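Local atomic coordinates of integron cassette protein VCH_CASS2 (Vibrio cholerae, PDB entry 3GK6), a protein that probably binds cationic drug-like compounds, as an integron cassette-encoded relative of effector-binding domains. Residues 74-79 and 106-111. Sequence-based numbering, arbitrary orientation.
Sequences YGLYTN and VKTKVS
Leu76 meets Thr108 and Val110 across the interior of an antiparallel beta-barrel, the six-strand framework of this integron-associated effector-binding protein. Strands 73-78 and 106-121 are not neighbours in the sheet order. Consistent with that, no hydrogen bond joins the two segments, and the nearest alpha carbons, Leu76 CA and Val110 CA, stand 8.7 Å apart; the gap is filled by the methyl ends of Leu76, Thr108 and Val110 meeting end-on.

The apolar contact converges on one methyl: Leu76 CD2 lies 3.9 Å from Val110 CG2 and also 3.9 Å from Thr108 CG2. Leu76 CD1 adds a longer approach, 4.1 Å to the same Val110 CG2. Leu76 also meets Phe154 and Thr152 of the adjacent strand 152-156, and Val32 of strand 18-39, which lies beyond 88-94, so this side chain is packed from several strands.

The backbone of Leu76 pairs with Ile91 instead. For Val110, CG1 is anti to the backbone N (chi1 177°), which leaves CG2 beside that N and facing both leucine methyls. Thr108 presents CB as well as its methyl CG2 to the leucine, with Thr108 CB 3.9 Å from Leu76 CD2.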
loop_
_atom_site.group_PDB
_atom_site.type_symbol
_atom_site.label_atom_id
_atom_site.label_comp_id
_atom_site.label_asym_id
_atom_site.label_seq_id
_atom_site.Cartn_x
_atom_site.Cartn_y
_atom_site.Cartn_z
ATOM N N TYR A 74 -0.411 1.014 -6.686
ATOM C CA TYR A 74 -0.674 0.529 -5.338
ATOM C C TYR A 74 0.612 0.312 -4.569
ATOM O O TYR A 74 1.674 0.056 -5.159
ATOM C CB TYR A 74 -1.367 -0.834 -5.386
ATOM C CG TYR A 74 -2.697 -0.845 -6.081
ATOM C CD1 TYR A 74 -3.875 -0.633 -5.367
ATOM C CD2 TYR A 74 -2.784 -1.095 -7.446
ATOM C CE1 TYR A 74 -5.108 -0.664 -6.010
ATOM C CE2 TYR A 74 -4.011 -1.128 -8.097
ATOM C CZ TYR A 74 -5.163 -0.903 -7.373
ATOM O OH TYR A 74 -6.378 -0.929 -8.012
ATOM N N GLY A 75 0.487 0.389 -3.248
ATOM C CA GLY A 75 1.501 -0.100 -2.337
ATOM C C GLY A 75 0.911 -1.268 -1.565
ATOM O O GLY A 75 0.079 -1.072 -0.692
ATOM N N LEU A 76 1.298 -2.490 -1.919
ATOM C CA LEU A 76 0.838 -3.663 -1.186
ATOM C C LEU A 76 1.657 -3.964 0.060
ATOM O O LEU A 76 2.891 -3.861 0.053
ATOM C CB LEU A 76 0.871 -4.903 -2.080
ATOM C CG LEU A 76 -0.368 -5.374 -2.805
ATOM C CD1 LEU A 76 -1.080 -4.235 -3.534
ATOM C CD2 LEU A 76 0.028 -6.501 -3.751
ATOM N N TYR A 77 0.957 -4.358 1.120
ATOM C CA TYR A 77 1.577 -4.878 2.322
ATOM C C TYR A 77 1.034 -6.286 2.549
ATOM O O TYR A 77 -0.175 -6.476 2.696
ATOM C CB TYR A 77 1.277 -3.964 3.500
ATOM C CG TYR A 77 1.862 -2.575 3.312
ATOM C CD1 TYR A 77 3.063 -2.219 3.923
ATOM C CD2 TYR A 77 1.233 -1.636 2.496
ATOM C CE1 TYR A 77 3.603 -0.959 3.754
ATOM C CE2 TYR A 77 1.764 -0.363 2.315
ATOM C CZ TYR A 77 2.952 -0.036 2.949
ATOM O OH TYR A 77 3.498 1.217 2.788
ATOM N N THR A 78 1.927 -7.271 2.555
ATOM C CA THR A 78 1.494 -8.659 2.479
ATOM C C THR A 78 2.590 -9.585 3.006
ATOM O O THR A 78 3.644 -9.117 3.461
ATOM C CB THR A 78 1.128 -9.011 1.011
ATOM O OG1 THR A 78 0.487 -10.294 0.943
ATOM C CG2 THR A 78 2.380 -9.003 0.130
ATOM N N ASN A 79 2.334 -10.889 2.950
ATOM C CA ASN A 79 3.259 -11.890 3.488
ATOM C C ASN A 79 3.764 -11.527 4.880
ATOM O O ASN A 79 4.965 -11.503 5.134
ATOM C CB ASN A 79 4.431 -12.111 2.534
ATOM C CG ASN A 79 3.983 -12.597 1.165
ATOM O OD1 ASN A 79 3.004 -13.338 1.041
ATOM N ND2 ASN A 79 4.702 -12.180 0.126
ATOM N N VAL A 106 7.471 -8.920 -9.555
ATOM C CA VAL A 106 6.689 -10.060 -9.102
ATOM C C VAL A 106 5.200 -9.744 -9.233
ATOM O O VAL A 106 4.773 -8.608 -9.017
ATOM C CB VAL A 106 7.008 -10.439 -7.637
ATOM C CG1 VAL A 106 8.494 -10.723 -7.463
ATOM C CG2 VAL A 106 6.554 -9.341 -6.688
ATOM N N LYS A 107 4.426 -10.753 -9.608
ATOM C CA LYS A 107 2.984 -10.611 -9.757
ATOM C C LYS A 107 2.288 -11.107 -8.495
ATOM O O LYS A 107 2.607 -12.189 -7.985
ATOM C CB LYS A 107 2.518 -11.418 -10.964
ATOM C CG LYS A 107 1.123 -11.113 -11.457
ATOM C CD LYS A 107 0.769 -12.082 -12.568
ATOM C CE LYS A 107 -0.358 -11.574 -13.437
ATOM N NZ LYS A 107 -0.624 -12.533 -14.554
ATOM N N THR A 108 1.341 -10.319 -7.992
ATOM C CA THR A 108 0.596 -10.695 -6.798
ATOM C C THR A 108 -0.906 -10.586 -7.059
ATOM O O THR A 108 -1.369 -9.646 -7.706
ATOM C CB THR A 108 0.950 -9.790 -5.588
ATOM O OG1 THR A 108 2.372 -9.734 -5.415
ATOM C CG2 THR A 108 0.318 -10.320 -4.313
ATOM N N LYS A 109 -1.663 -11.551 -6.556
ATOM C CA LYS A 109 -3.117 -11.443 -6.592
ATOM C C LYS A 109 -3.596 -11.016 -5.223
ATOM O O LYS A 109 -3.277 -11.659 -4.224
ATOM C CB LYS A 109 -3.768 -12.761 -7.013
ATOM C CG LYS A 109 -3.532 -13.927 -6.065
ATOM C CD LYS A 109 -4.247 -15.183 -6.553
ATOM C CE LYS A 109 -4.003 -16.373 -5.633
ATOM N NZ LYS A 109 -4.826 -17.559 -6.023
ATOM N N VAL A 110 -4.320 -9.899 -5.185
ATOM C CA VAL A 110 -4.997 -9.428 -3.987
ATOM C C VAL A 110 -6.400 -10.032 -3.985
ATOM O O VAL A 110 -7.148 -9.860 -4.954
ATOM C CB VAL A 110 -5.133 -7.912 -4.004
ATOM C CG1 VAL A 110 -5.899 -7.434 -2.793
ATOM C CG2 VAL A 110 -3.748 -7.251 -4.068
ATOM N N SER A 111 -6.747 -10.741 -2.912
ATOM C CA SER A 111 -8.008 -11.474 -2.848
ATOM C C SER A 111 -9.210 -10.574 -2.592
ATOM O O SER A 111 -9.120 -9.558 -1.912
ATOM C CB SER A 111 -7.951 -12.569 -1.775
ATOM O OG SER A 111 -7.228 -13.698 -2.234
#